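Local atomic coordinates of nucleoporin NUP145N (Chaetomium thermophilum, PDB entry 5HB6), a protein that is a component of the nuclear pore complex, probably serving as structural element and docking partner for transport factors, here represented by its autoproteolytic domain. Residues T56-E61 and K79-P84; F27-E32 and V37-P42; Y4-T9 and I48-L53; D12-A15 and Q20-R23. The protein carries 1 engineered substitution. All coordinates share one frame; numbering follows the deposited sequence.

Contact 1: T56-E61 and K79-P84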
loop_
_atom_site.group_PDB
_atom_site.type_symbol
_atom_site.label_atom_id
_atom_site.label_comp_id
_atom_site.label_asym_id
_atom_site.label_seq_id
_atom_site.Cartn_x
_atom_site.Cartn_y
_atom_site.Cartn_z
ATOM N N THR A 56 9.512 -5.905 -6.867
ATOM C CA THR A 56 10.378 -5.176 -7.783
ATOM C C THR A 56 9.912 -3.727 -7.875
ATOM O O THR A 56 10.704 -2.805 -7.681
ATOM C CB THR A 56 10.340 -5.851 -9.150
ATOM O OG1 THR A 56 10.889 -7.170 -9.028
ATOM C CG2 THR A 56 11.142 -5.077 -10.157
ATOM N N ILE A 57 8.640 -3.529 -8.217
ATOM C CA ILE A 57 8.019 -2.203 -8.209
ATOM C C ILE A 57 7.357 -1.918 -6.862
ATOM O O ILE A 57 7.594 -0.876 -6.244
ATOM C CB ILE A 57 7.000 -2.092 -9.371
ATOM C CG1 ILE A 57 7.706 -2.188 -10.733
ATOM C CG2 ILE A 57 6.232 -0.785 -9.285
ATOM C CD1 ILE A 57 6.772 -2.104 -11.942
ATOM N N VAL A 58 6.515 -2.840 -6.405
ATOM C CA VAL A 58 5.837 -2.737 -5.120
ATOM C C VAL A 58 6.427 -3.805 -4.215
ATOM O O VAL A 58 6.343 -4.999 -4.518
ATOM C CB VAL A 58 4.314 -2.889 -5.263
ATOM C CG1 VAL A 58 3.640 -2.775 -3.893
ATOM C CG2 VAL A 58 3.757 -1.869 -6.262
ATOM N N ILE A 59 7.003 -3.376 -3.094
ATOM C CA ILE A 59 7.643 -4.289 -2.149
ATOM C C ILE A 59 6.862 -4.212 -0.854
ATOM O O ILE A 59 6.751 -3.129 -0.257
ATOM C CB ILE A 59 9.123 -3.959 -1.897
ATOM C CG1 ILE A 59 9.918 -4.055 -3.193
ATOM C CG2 ILE A 59 9.714 -4.946 -0.926
ATOM C CD1 ILE A 59 9.969 -2.799 -3.956
ATOM N N LEU A 60 6.357 -5.359 -0.413
ATOM C CA LEU A 60 5.599 -5.483 0.823
ATOM C C LEU A 60 6.320 -6.466 1.729
ATOM O O LEU A 60 6.396 -7.653 1.434
ATOM C CB LEU A 60 4.175 -5.953 0.519
ATOM C CG LEU A 60 3.328 -4.895 -0.180
ATOM C CD1 LEU A 60 2.026 -5.460 -0.685
ATOM C CD2 LEU A 60 3.017 -3.757 0.769
ATOM N N GLU A 61 6.836 -5.969 2.836
ATOM C CA GLU A 61 7.354 -6.802 3.908
ATOM C C GLU A 61 6.720 -6.309 5.195
ATOM O O GLU A 61 6.159 -5.205 5.226
ATOM C CB GLU A 61 8.888 -6.729 3.995
ATOM C CG GLU A 61 9.562 -7.240 2.717
ATOM C CD GLU A 61 11.075 -7.148 2.750
ATOM O OE1 GLU A 61 11.607 -6.385 3.584
ATOM O OE2 GLU A 61 11.720 -7.838 1.935
ATOM N N LYS A 79 2.240 10.151 -12.003
ATOM C CA LYS A 79 2.446 9.207 -13.089
ATOM C C LYS A 79 2.715 7.817 -12.528
ATOM O O LYS A 79 3.208 7.662 -11.404
ATOM C CB LYS A 79 3.632 9.618 -13.968
ATOM C CG LYS A 79 3.456 10.953 -14.690
ATOM C CD LYS A 79 2.478 10.854 -15.848
ATOM C CE LYS A 79 2.403 12.157 -16.629
ATOM N NZ LYS A 79 3.725 12.575 -17.194
ATOM N N GLY A 80 2.380 6.808 -13.324
ATOM C CA GLY A 80 2.579 5.433 -12.910
ATOM C C GLY A 80 1.850 5.158 -11.613
ATOM O O GLY A 80 0.691 5.546 -11.430
ATOM N N LEU A 81 2.528 4.477 -10.695
ATOM C CA LEU A 81 1.997 4.198 -9.372
ATOM C C LEU A 81 2.396 5.242 -8.327
ATOM O O LEU A 81 2.123 5.045 -7.138
ATOM C CB LEU A 81 2.421 2.800 -8.931
ATOM C CG LEU A 81 1.914 1.672 -9.812
ATOM C CD1 LEU A 81 2.347 0.354 -9.269
ATOM C CD2 LEU A 81 0.401 1.715 -9.934
ATOM N N ASN A 82 3.015 6.353 -8.739
ATOM C CA ASN A 82 3.446 7.396 -7.806
ATOM C C ASN A 82 2.297 8.378 -7.594
ATOM O O ASN A 82 2.333 9.547 -7.978
ATOM C CB ASN A 82 4.703 8.087 -8.329
ATOM C CG ASN A 82 5.395 8.923 -7.258
ATOM O OD1 ASN A 82 5.023 8.869 -6.081
ATOM N ND2 ASN A 82 6.423 9.684 -7.661
ATOM N N VAL A 83 1.253 7.858 -6.958
ATOM C CA VAL A 83 -0.039 8.528 -6.878
ATOM C C VAL A 83 -0.615 8.298 -5.487
ATOM O O VAL A 83 -0.115 7.458 -4.721
ATOM C CB VAL A 83 -1.010 8.009 -7.954
ATOM C CG1 VAL A 83 -0.444 8.221 -9.361
ATOM C CG2 VAL A 83 -1.344 6.528 -7.730
ATOM N N PRO A 84 -1.703 8.976 -5.140
ATOM C CA PRO A 84 -2.309 8.760 -3.821
ATOM C C PRO A 84 -2.709 7.297 -3.588
ATOM O O PRO A 84 -3.213 6.611 -4.487
ATOM C CB PRO A 84 -3.526 9.695 -3.850
ATOM C CG PRO A 84 -3.107 10.801 -4.750
ATOM C CD PRO A 84 -2.319 10.123 -5.830
#
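L81 lays the single methyl CD1 against I57 and V58 together, and that carbon carries the whole contact. It stands 4.0 Å from V58 CG2 and, less certainly since I57 has two conformers, 4.0 Å from I57 CG2. The two strand-side methyls are themselves close, I57 CG2 to V58 CG2 being 4.1 Å, so the three carbons sit at the corners of a nearly equilateral triangle. The leucine side chain runs at about a right angle to each of its two partners and meets them end-on. Its reach comes from an outstretched chain: CD1 is anti to CA (chi2 -178°), the farthest a leucine methyl can stand from its own backbone. L81 occupies the third position of a type II' beta turn from K79 to N82, closed by N82 N on K79 O at 3.0 Å. G80, at the second position, has the positive phi of 57° that this turn needs. Around the contact, L81 also packs on F39 and V67, while V58 touches L53, so the methyls belong to a larger apolar core between the short strand pair 58-61/64-67 and strand 35-39. The turn is anchored by L81 N on the hydroxyl of Y68. N82 next to it bonds F137 N through OD1 and touches H136; in this family the chain cuts itself after a His-Phe pair, so the loop lies beside that site. Across the two segments themselves the attraction is purely dispersive and only 77 Å² is buried. Such a contact excludes water and fills space, but it has no directional bond to fix its register.

Contact 2: F27-E32 and V37-P42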
loop_
_atom_site.group_PDB
_atom_site.type_symbol
_atom_site.label_atom_id
_atom_site.label_comp_id
_atom_site.label_asym_id
_atom_site.label_seq_id
_atom_site.Cartn_x
_atom_site.Cartn_y
_atom_site.Cartn_z
ATOM N N PHE A 27 -6.998 -0.370 -8.347
ATOM C CA PHE A 27 -5.819 -1.223 -8.398
ATOM C C PHE A 27 -5.254 -1.390 -6.993
ATOM O O PHE A 27 -5.012 -0.409 -6.295
ATOM C CB PHE A 27 -4.769 -0.663 -9.358
ATOM C CG PHE A 27 -3.626 -1.595 -9.601
ATOM C CD1 PHE A 27 -3.846 -2.878 -10.079
ATOM C CD2 PHE A 27 -2.322 -1.208 -9.336
ATOM C CE1 PHE A 27 -2.791 -3.732 -10.296
ATOM C CE2 PHE A 27 -1.270 -2.065 -9.580
ATOM C CZ PHE A 27 -1.510 -3.324 -10.029
ATOM N N THR A 28 -5.011 -2.640 -6.616
ATOM C CA THR A 28 -4.611 -2.999 -5.263
ATOM C C THR A 28 -3.521 -4.046 -5.381
ATOM O O THR A 28 -3.690 -5.010 -6.126
ATOM C CB THR A 28 -5.797 -3.590 -4.489
ATOM O OG1 THR A 28 -6.856 -2.629 -4.463
ATOM C CG2 THR A 28 -5.440 -3.923 -3.063
ATOM N N VAL A 29 -2.413 -3.853 -4.667
ATOM C CA VAL A 29 -1.356 -4.843 -4.539
ATOM C C VAL A 29 -1.268 -5.216 -3.084
ATOM O O VAL A 29 -1.174 -4.337 -2.225
ATOM C CB VAL A 29 -0.009 -4.313 -5.060
ATOM C CG1 VAL A 29 1.115 -5.356 -4.828
ATOM C CG2 VAL A 29 -0.115 -3.983 -6.539
ATOM N N GLY A 30 -1.354 -6.518 -2.801
ATOM C CA GLY A 30 -1.312 -6.981 -1.432
ATOM C C GLY A 30 -0.339 -8.130 -1.263
ATOM O O GLY A 30 0.165 -8.699 -2.239
ATOM N N ARG A 31 -0.084 -8.456 -0.010
ATOM C CA ARG A 31 0.714 -9.628 0.308
ATOM C C ARG A 31 0.174 -10.233 1.586
ATOM O O ARG A 31 -0.010 -9.536 2.581
ATOM C CB ARG A 31 2.205 -9.322 0.418
ATOM C CG ARG A 31 3.078 -10.553 0.605
ATOM C CD ARG A 31 4.539 -10.170 0.660
ATOM N NE ARG A 31 5.374 -11.352 0.537
ATOM C CZ ARG A 31 6.700 -11.360 0.548
ATOM N NH1 ARG A 31 7.380 -10.244 0.747
ATOM N NH2 ARG A 31 7.347 -12.500 0.391
ATOM N N GLU A 32 -0.085 -11.532 1.550
ATOM C CA GLU A 32 -0.536 -12.238 2.734
ATOM C C GLU A 32 0.430 -12.011 3.889
ATOM O O GLU A 32 1.652 -12.008 3.710
ATOM C CB GLU A 32 -0.594 -13.739 2.443
ATOM C CG GLU A 32 -1.543 -14.118 1.335
ATOM C CD GLU A 32 -1.462 -15.594 0.967
ATOM O OE1 GLU A 32 -2.443 -16.102 0.388
ATOM O OE2 GLU A 32 -0.422 -16.241 1.239
ATOM N N VAL A 37 -1.673 -2.136 -0.547
ATOM C CA VAL A 37 -1.630 -0.773 -1.070
ATOM C C VAL A 37 -2.763 -0.666 -2.094
ATOM O O VAL A 37 -2.799 -1.415 -3.077
ATOM C CB VAL A 37 -0.281 -0.472 -1.736
ATOM C CG1 VAL A 37 -0.245 0.943 -2.264
ATOM C CG2 VAL A 37 0.861 -0.739 -0.788
ATOM N N GLN A 38 -3.704 0.224 -1.822
ATOM C CA GLN A 38 -4.862 0.475 -2.675
ATOM C C GLN A 38 -4.672 1.845 -3.299
ATOM O O GLN A 38 -4.727 2.858 -2.602
ATOM C CB GLN A 38 -6.164 0.459 -1.876
ATOM C CG GLN A 38 -6.529 -0.884 -1.279
ATOM C CD GLN A 38 -7.750 -0.810 -0.371
ATOM O OE1 GLN A 38 -8.872 -0.803 -0.858
ATOM N NE2 GLN A 38 -7.538 -0.717 0.945
ATOM N N PHE A 39 -4.464 1.887 -4.611
ATOM C CA PHE A 39 -4.280 3.169 -5.279
ATOM C C PHE A 39 -5.621 3.887 -5.386
ATOM O O PHE A 39 -6.634 3.285 -5.773
ATOM C CB PHE A 39 -3.555 2.974 -6.613
ATOM C CG PHE A 39 -2.182 2.377 -6.423
ATOM C CD1 PHE A 39 -1.103 3.190 -6.105
ATOM C CD2 PHE A 39 -1.984 1.009 -6.457
ATOM C CE1 PHE A 39 0.149 2.654 -5.877
ATOM C CE2 PHE A 39 -0.740 0.458 -6.204
ATOM C CZ PHE A 39 0.332 1.284 -5.911
ATOM N N LYS A 40 -5.624 5.164 -5.041
ATOM C CA LYS A 40 -6.857 5.899 -4.826
ATOM C C LYS A 40 -7.391 6.568 -6.084
ATOM O O LYS A 40 -8.550 6.987 -6.085
ATOM C CB LYS A 40 -6.658 6.937 -3.707
ATOM C CG LYS A 40 -6.529 6.272 -2.322
ATOM C CD LYS A 40 -6.044 7.208 -1.227
ATOM C CE LYS A 40 -7.016 8.306 -0.967
ATOM N NZ LYS A 40 -6.546 9.143 0.183
ATOM N N VAL A 41 -6.613 6.610 -7.155
ATOM C CA VAL A 41 -7.013 7.238 -8.412
ATOM C C VAL A 41 -6.774 6.200 -9.496
ATOM O O VAL A 41 -6.065 5.201 -9.270
ATOM C CB VAL A 41 -6.193 8.520 -8.684
ATOM C CG1 VAL A 41 -6.476 9.576 -7.634
ATOM C CG2 VAL A 41 -4.709 8.200 -8.721
ATOM N N PRO A 42 -7.341 6.401 -10.687
ATOM C CA PRO A 42 -7.045 5.467 -11.777
ATOM C C PRO A 42 -5.563 5.527 -12.087
ATOM O O PRO A 42 -4.950 6.598 -12.041
ATOM C CB PRO A 42 -7.882 5.994 -12.952
ATOM C CG PRO A 42 -8.935 6.826 -12.333
ATOM C CD PRO A 42 -8.289 7.452 -11.114
HETATM O O HOH W 1 -6.316 2.328 -9.286
HETATM O O HOH W 2 -7.240 0.702 -5.089
HETATM O O HOH W 3 -9.308 -0.383 -3.860
#
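The rings of F27 and F39 lie side by side and point the same way, near parallel at 18°, but they are slid so far apart that they barely overlap. Their centroids are 5.9 Å apart, and the meeting point is F27 CD2 on F39 CD2 at 3.6 Å. One face of the F39 ring carries V37 CG1, 3.7 Å above the plane and displaced toward the rim; F27 O and V29 CG2 come in at its edge. This is the beta hairpin of strands 28-31 and 35-39, two neighbours in the domain's main antiparallel sheet. V29 and V37 form its hydrogen-bonded pair, with V29 N on V37 O at 2.9 Å and V37 N on V29 O at 2.8 Å. T28 and Q38 are the non-hydrogen-bonded pair, where T28 CA-H leans on V37 O. On their face of the sheet T28 OG1 and CG2 lie alongside Q38 CG, although the hydroxyl's own bond goes to G26 O. V29 and V37 point to the opposite face, where V37 meets L60; the rings of F27 and F39 pack on M6 and L81 respectively. F27 CG is anti to the backbone N (chi1 -172°), which sets the ring alongside that of F39. Where the strands part, the carbonyl of F27 takes F39 N at 2.9 Å, the donor standing almost in line with the C=O bond (179°). A water gives this oxygen a second bond, 2.8 Å to F27 O, and makes another of 2.7 Å to F39 O, bridging the two carbonyls.

Contact 3: Y4-T9 and I48-L53; sequences YWMSPT and INLDDL. With SO4 (sulfate ion), chain D.
M6 and L50 cross at about a right angle, the thioether of one reaching the methyl end of the other. M6 belongs to strand 4-7, the edge strand of the main antiparallel sheet, and L50 to a loop between strands 35-39 and 58-61 that makes an Asx turn at N49. The contact is M6 SD on L50 CD2 at 4.0 Å. M6 holds CG between its backbone N and carbonyl carbon (chi1 70°) and runs straight to the sulfur, then bends (chi3 79°), which turns CE aside toward the loop, 3.8 Å from L50 O. CE also approaches L53 CD1, a less certain touch because L53 is modelled in two conformers. Beyond the two segments M6 packs on F27 and F54, and L50 on I13 of helix 10-14, so the pair sits where sheet, loop and helix close together. Without the isobutyl group of L50, as with an alanine here, M6 SD would probably lose its methyl partner and a gap would open beside I13. The far side of L50 meets a sulfate, probably from the crystallisation liquor: CG stands 3.5 Å from its O1. R14 and R21 hold the same anion from the helices, and D51 OD1 salt-bridges R14. The loop is shaped by N49: its O accepts D52 N at 3.0 Å, and its OD1 takes D51 N at 3.0 Å, the donor standing 45° out of the carbonyl plane. One residue before D51, L50 N donates to sulfate O1 at 2.9 Å, practically straight.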
loop_
_atom_site.group_PDB
_atom_site.type_symbol
_atom_site.label_atom_id
_atom_site.label_comp_id
_atom_site.label_asym_id
_atom_site.label_seq_id
_atom_site.Cartn_x
_atom_site.Cartn_y
_atom_site.Cartn_z
ATOM N N TYR A 4 2.115 -12.647 -2.692
ATOM C CA TYR A 4 1.639 -11.403 -3.277
ATOM C C TYR A 4 0.438 -11.665 -4.175
ATOM O O TYR A 4 0.284 -12.749 -4.738
ATOM C CB TYR A 4 2.712 -10.797 -4.159
ATOM C CG TYR A 4 3.824 -9.988 -3.537
ATOM C CD1 TYR A 4 3.692 -8.613 -3.387
ATOM C CD2 TYR A 4 5.047 -10.576 -3.177
ATOM C CE1 TYR A 4 4.719 -7.853 -2.897
ATOM C CE2 TYR A 4 6.084 -9.808 -2.682
ATOM C CZ TYR A 4 5.916 -8.450 -2.558
ATOM O OH TYR A 4 6.917 -7.656 -2.061
ATOM N N TRP A 5 -0.398 -10.636 -4.332
ATOM C CA TRP A 5 -1.510 -10.685 -5.275
ATOM C C TRP A 5 -1.785 -9.264 -5.751
ATOM O O TRP A 5 -1.362 -8.283 -5.127
ATOM C CB TRP A 5 -2.757 -11.317 -4.641
ATOM C CG TRP A 5 -3.106 -10.686 -3.337
ATOM C CD1 TRP A 5 -2.674 -11.071 -2.085
ATOM C CD2 TRP A 5 -3.909 -9.532 -3.143
ATOM N NE1 TRP A 5 -3.185 -10.230 -1.142
ATOM C CE2 TRP A 5 -3.971 -9.289 -1.759
ATOM C CE3 TRP A 5 -4.631 -8.708 -4.002
ATOM C CZ2 TRP A 5 -4.689 -8.224 -1.211
ATOM C CZ3 TRP A 5 -5.357 -7.654 -3.465
ATOM C CH2 TRP A 5 -5.375 -7.409 -2.079
ATOM N N MET A 6 -2.518 -9.149 -6.848
ATOM C CA MET A 6 -3.036 -7.857 -7.291
ATOM C C MET A 6 -4.492 -8.000 -7.714
ATOM O O MET A 6 -4.929 -9.075 -8.128
ATOM C CB MET A 6 -2.191 -7.240 -8.422
ATOM C CG MET A 6 -2.275 -7.950 -9.770
ATOM S SD MET A 6 -1.258 -7.285 -11.106
ATOM C CE MET A 6 0.337 -7.982 -10.679
ATOM N N SER A 7 -5.208 -6.888 -7.641
ATOM C CA SER A 7 -6.605 -6.820 -8.058
ATOM C C SER A 7 -6.831 -5.475 -8.732
ATOM O O SER A 7 -6.424 -4.452 -8.190
ATOM C CB SER A 7 -7.510 -6.930 -6.830
ATOM O OG SER A 7 -8.868 -6.935 -7.213
ATOM N N PRO A 8 -7.433 -5.430 -9.912
ATOM C CA PRO A 8 -7.689 -6.545 -10.828
ATOM C C PRO A 8 -6.433 -7.371 -11.081
ATOM O O PRO A 8 -5.313 -6.870 -10.897
ATOM C CB PRO A 8 -8.121 -5.836 -12.126
ATOM C CG PRO A 8 -8.616 -4.505 -11.703
ATOM C CD PRO A 8 -7.725 -4.133 -10.537
ATOM N N THR A 9 -6.623 -8.644 -11.397
ATOM C CA THR A 9 -5.491 -9.527 -11.595
ATOM C C THR A 9 -4.708 -9.103 -12.826
ATOM O O THR A 9 -5.228 -8.429 -13.728
ATOM C CB THR A 9 -5.943 -10.977 -11.763
ATOM O OG1 THR A 9 -6.716 -11.099 -12.966
ATOM C CG2 THR A 9 -6.740 -11.447 -10.564
ATOM N N ILE A 48 3.714 -0.816 -17.584
ATOM C CA ILE A 48 4.266 -1.499 -16.421
ATOM C C ILE A 48 4.274 -2.994 -16.709
ATOM O O ILE A 48 3.310 -3.532 -17.266
ATOM C CB ILE A 48 3.428 -1.165 -15.172
ATOM C CG1 ILE A 48 3.682 0.294 -14.783
ATOM C CG2 ILE A 48 3.766 -2.099 -14.025
ATOM C CD1 ILE A 48 2.730 0.846 -13.759
ATOM N N ASN A 49 5.371 -3.659 -16.340
ATOM C CA ASN A 49 5.528 -5.098 -16.543
ATOM C C ASN A 49 4.859 -5.834 -15.394
ATOM O O ASN A 49 5.419 -5.953 -14.299
ATOM C CB ASN A 49 7.007 -5.454 -16.622
ATOM C CG ASN A 49 7.249 -6.941 -16.881
ATOM O OD1 ASN A 49 6.313 -7.737 -16.971
ATOM N ND2 ASN A 49 8.522 -7.315 -17.012
ATOM N N LEU A 50 3.654 -6.339 -15.644
ATOM C CA LEU A 50 2.883 -6.981 -14.593
ATOM C C LEU A 50 3.504 -8.287 -14.133
ATOM O O LEU A 50 3.152 -8.778 -13.059
ATOM C CB LEU A 50 1.455 -7.227 -15.066
ATOM C CG LEU A 50 0.649 -5.995 -15.449
ATOM C CD1 LEU A 50 -0.593 -6.438 -16.195
ATOM C CD2 LEU A 50 0.279 -5.232 -14.204
ATOM N N ASP A 51 4.416 -8.861 -14.917
ATOM C CA ASP A 51 5.119 -10.068 -14.517
ATOM C C ASP A 51 6.347 -9.774 -13.673
ATOM O O ASP A 51 6.991 -10.710 -13.188
ATOM C CB ASP A 51 5.531 -10.876 -15.749
ATOM C CG ASP A 51 4.415 -11.771 -16.260
ATOM O OD1 ASP A 51 3.629 -12.290 -15.427
ATOM O OD2 ASP A 51 4.316 -11.946 -17.490
ATOM N N ASP A 52 6.696 -8.507 -13.487
ATOM C CA ASP A 52 7.838 -8.141 -12.670
ATOM C C ASP A 52 7.457 -6.920 -11.860
ATOM O O ASP A 52 8.121 -5.882 -11.877
ATOM C CB ASP A 52 9.084 -7.901 -13.512
ATOM C CG ASP A 52 10.337 -7.845 -12.672
ATOM O OD1 ASP A 52 10.319 -8.421 -11.560
ATOM O OD2 ASP A 52 11.334 -7.229 -13.116
ATOM N N LEU A 53 6.353 -7.057 -11.134
ATOM C CA LEU A 53 5.825 -6.024 -10.261
ATOM C C LEU A 53 6.070 -6.360 -8.799
ATOM O O LEU A 53 6.668 -5.560 -8.061
ATOM C CB LEU A 53 4.322 -5.879 -10.519
ATOM C CG LEU A 53 3.617 -4.635 -9.988
ATOM C CD1 LEU A 53 2.412 -4.293 -10.874
ATOM C CD2 LEU A 53 3.180 -4.855 -8.563
HETATM S S SO4 D . 2.589 -7.468 -19.104
HETATM O O1 SO4 D . 2.602 -6.196 -18.375
HETATM O O2 SO4 D . 1.272 -7.647 -19.714
HETATM O O3 SO4 D . 2.916 -8.551 -18.176
HETATM O O4 SO4 D . 3.603 -7.440 -20.151
#

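Contact 4: D12-A15 and Q20-R23; sequences DIRA and QRQR. With SO4 (sulfate ion), chain D.
R21 stretches its side chain over I13, crossing it at about a right angle, and brings NH1 of its guanidinium beside R14 CG. These three residues carry nearly all the surface buried between helix 10-14 and helix 18-21. I13 CG2 is the touching branch: it lies 3.9 Å from R21 CD and sits over one face of the guanidinium, an apolar floor for a charged group. R21 reaches that far because CG is anti to the backbone N (chi1 -175°) and the chain stays extended to NE. The two arginines run alongside each other, pointing the same way with their guanidinium planes 58° apart, and both turn an edge to one sulfate whose sulfur lies in each plane. R14 grips it along its flank, NE to O2 at 3.1 Å and NH2 to O3 at 2.8 Å. R21 comes at it with its far end, NH2 to O1 at 2.8 Å and NH1 to O2 in a weak 3.3 Å bond. A water ties the helices a second time, accepting from R21 NH1 at 3.1 Å and donating to R14 O at 3.2 Å. R21 NE bonds L45 O and R14 NH2 pairs with D51, which fixes the rotation of both groups. A leucine in place of R21 is likely to leave L45 O without that donor and the sulfate held much less firmly. With L50 N completing the ring of donors, this is a small arginine-lined anion pocket. The sulfate probably comes from the crystallisation liquor, but such a pocket is consistent with the RNA-binding region inferred for this domain.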
loop_
_atom_site.group_PDB
_atom_site.type_symbol
_atom_site.label_atom_id
_atom_site.label_comp_id
_atom_site.label_asym_id
_atom_site.label_seq_id
_atom_site.Cartn_x
_atom_site.Cartn_y
_atom_site.Cartn_z
ATOM N N ASP A 12 -6.721 -10.064 -15.753
ATOM C CA ASP A 12 -7.801 -9.108 -15.978
ATOM C C ASP A 12 -7.269 -7.888 -16.718
ATOM O O ASP A 12 -7.911 -7.362 -17.629
ATOM C CB ASP A 12 -8.359 -8.578 -14.641
ATOM C CG ASP A 12 -9.190 -9.588 -13.816
ATOM O OD1 ASP A 12 -9.736 -10.569 -14.387
ATOM O OD2 ASP A 12 -9.325 -9.318 -12.552
ATOM N N ILE A 13 -6.111 -7.386 -16.292
ATOM C CA ILE A 13 -5.572 -6.156 -16.863
ATOM C C ILE A 13 -5.107 -6.394 -18.295
ATOM O O ILE A 13 -5.324 -5.561 -19.188
ATOM C CB ILE A 13 -4.444 -5.625 -15.962
ATOM C CG1 ILE A 13 -5.018 -5.230 -14.592
ATOM C CG2 ILE A 13 -3.761 -4.427 -16.611
ATOM C CD1 ILE A 13 -3.965 -5.110 -13.519
ATOM N N ARG A 14 -4.499 -7.553 -18.546
ATOM C CA ARG A 14 -4.069 -7.876 -19.902
ATOM C C ARG A 14 -5.249 -7.974 -20.859
ATOM O O ARG A 14 -5.112 -7.733 -22.073
ATOM C CB ARG A 14 -3.291 -9.190 -19.869
ATOM C CG ARG A 14 -1.891 -9.028 -19.320
ATOM C CD ARG A 14 -1.263 -10.359 -18.934
ATOM N NE ARG A 14 0.020 -10.135 -18.279
ATOM C CZ ARG A 14 0.509 -10.882 -17.297
ATOM N NH1 ARG A 14 -0.161 -11.929 -16.838
ATOM N NH2 ARG A 14 1.684 -10.577 -16.772
ATOM N N ALA A 15 -6.408 -8.348 -20.341
ATOM C CA ALA A 15 -7.607 -8.462 -21.155
ATOM C C ALA A 15 -8.312 -7.132 -21.385
ATOM O O ALA A 15 -9.259 -7.083 -22.176
ATOM C CB ALA A 15 -8.564 -9.457 -20.514
ATOM N N GLN A 20 -8.739 1.304 -21.454
ATOM C CA GLN A 20 -8.973 0.831 -20.093
ATOM C C GLN A 20 -7.669 0.647 -19.316
ATOM O O GLN A 20 -7.592 1.012 -18.139
ATOM C CB GLN A 20 -9.742 -0.483 -20.144
ATOM C CG GLN A 20 -11.181 -0.332 -20.587
ATOM C CD GLN A 20 -11.815 -1.652 -21.011
ATOM O OE1 GLN A 20 -11.127 -2.614 -21.361
ATOM N NE2 GLN A 20 -13.139 -1.697 -20.986
ATOM N N ARG A 21 -6.633 0.091 -19.950
ATOM C CA ARG A 21 -5.398 -0.190 -19.226
ATOM C C ARG A 21 -4.670 1.084 -18.808
ATOM O O ARG A 21 -3.838 1.036 -17.894
ATOM C CB ARG A 21 -4.490 -1.115 -20.045
ATOM C CG ARG A 21 -3.235 -1.555 -19.297
ATOM C CD ARG A 21 -2.528 -2.779 -19.899
ATOM N NE ARG A 21 -1.253 -3.010 -19.211
ATOM C CZ ARG A 21 -0.516 -4.111 -19.299
ATOM N NH1 ARG A 21 -0.915 -5.137 -20.041
ATOM N NH2 ARG A 21 0.627 -4.187 -18.629
ATOM N N GLN A 22 -4.984 2.219 -19.431
ATOM C CA GLN A 22 -4.423 3.509 -19.044
ATOM C C GLN A 22 -5.124 4.128 -17.844
ATOM O O GLN A 22 -4.663 5.161 -17.356
ATOM C CB GLN A 22 -4.460 4.483 -20.231
ATOM C CG GLN A 22 -3.448 4.111 -21.296
ATOM C CD GLN A 22 -3.408 5.069 -22.460
ATOM O OE1 GLN A 22 -4.071 6.103 -22.462
ATOM N NE2 GLN A 22 -2.618 4.720 -23.468
ATOM N N ARG A 23 -6.208 3.531 -17.365
ATOM C CA ARG A 23 -6.988 4.115 -16.275
ATOM C C ARG A 23 -7.630 2.996 -15.456
ATOM O O ARG A 23 -8.853 2.876 -15.345
ATOM C CB ARG A 23 -8.036 5.071 -16.838
ATOM C CG ARG A 23 -8.881 4.442 -17.915
ATOM C CD ARG A 23 -9.973 5.365 -18.452
ATOM N NE ARG A 23 -10.396 4.967 -19.795
ATOM C CZ ARG A 23 -11.212 3.950 -20.079
ATOM N NH1 ARG A 23 -11.716 3.195 -19.115
ATOM N NH2 ARG A 23 -11.528 3.689 -21.343
HETATM S S SO4 D . 2.589 -7.468 -19.104
HETATM O O1 SO4 D . 2.602 -6.196 -18.375
HETATM O O2 SO4 D . 1.272 -7.647 -19.714
HETATM O O3 SO4 D . 2.916 -8.551 -18.176
HETATM O O4 SO4 D . 3.603 -7.440 -20.151
HETATM O O HOH W 4 -3.276 -5.128 -22.073
#

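How the contacts relate
Starting from the N terminus, contact 3 opens first, at strand 4-7, and closes only at 48-53, making the widest loop of the four. Contacts 4 and 2 are nested inside it, one after the other: 12-15 with 20-23 folds the two short helices back on each other, then the hairpin of contact 2 builds the sheet next to strand 4-7. Contact 1 follows in series, its loop running from 56-61 to 79-84, and none of the four cross. Contact 1 joins the hairpin through L60 O to R31 NH1 and P84 O to K40 N. Contacts 3 and 4 share the sulfate, while contacts 1 and 4 do not touch, their centres about 17 Å apart.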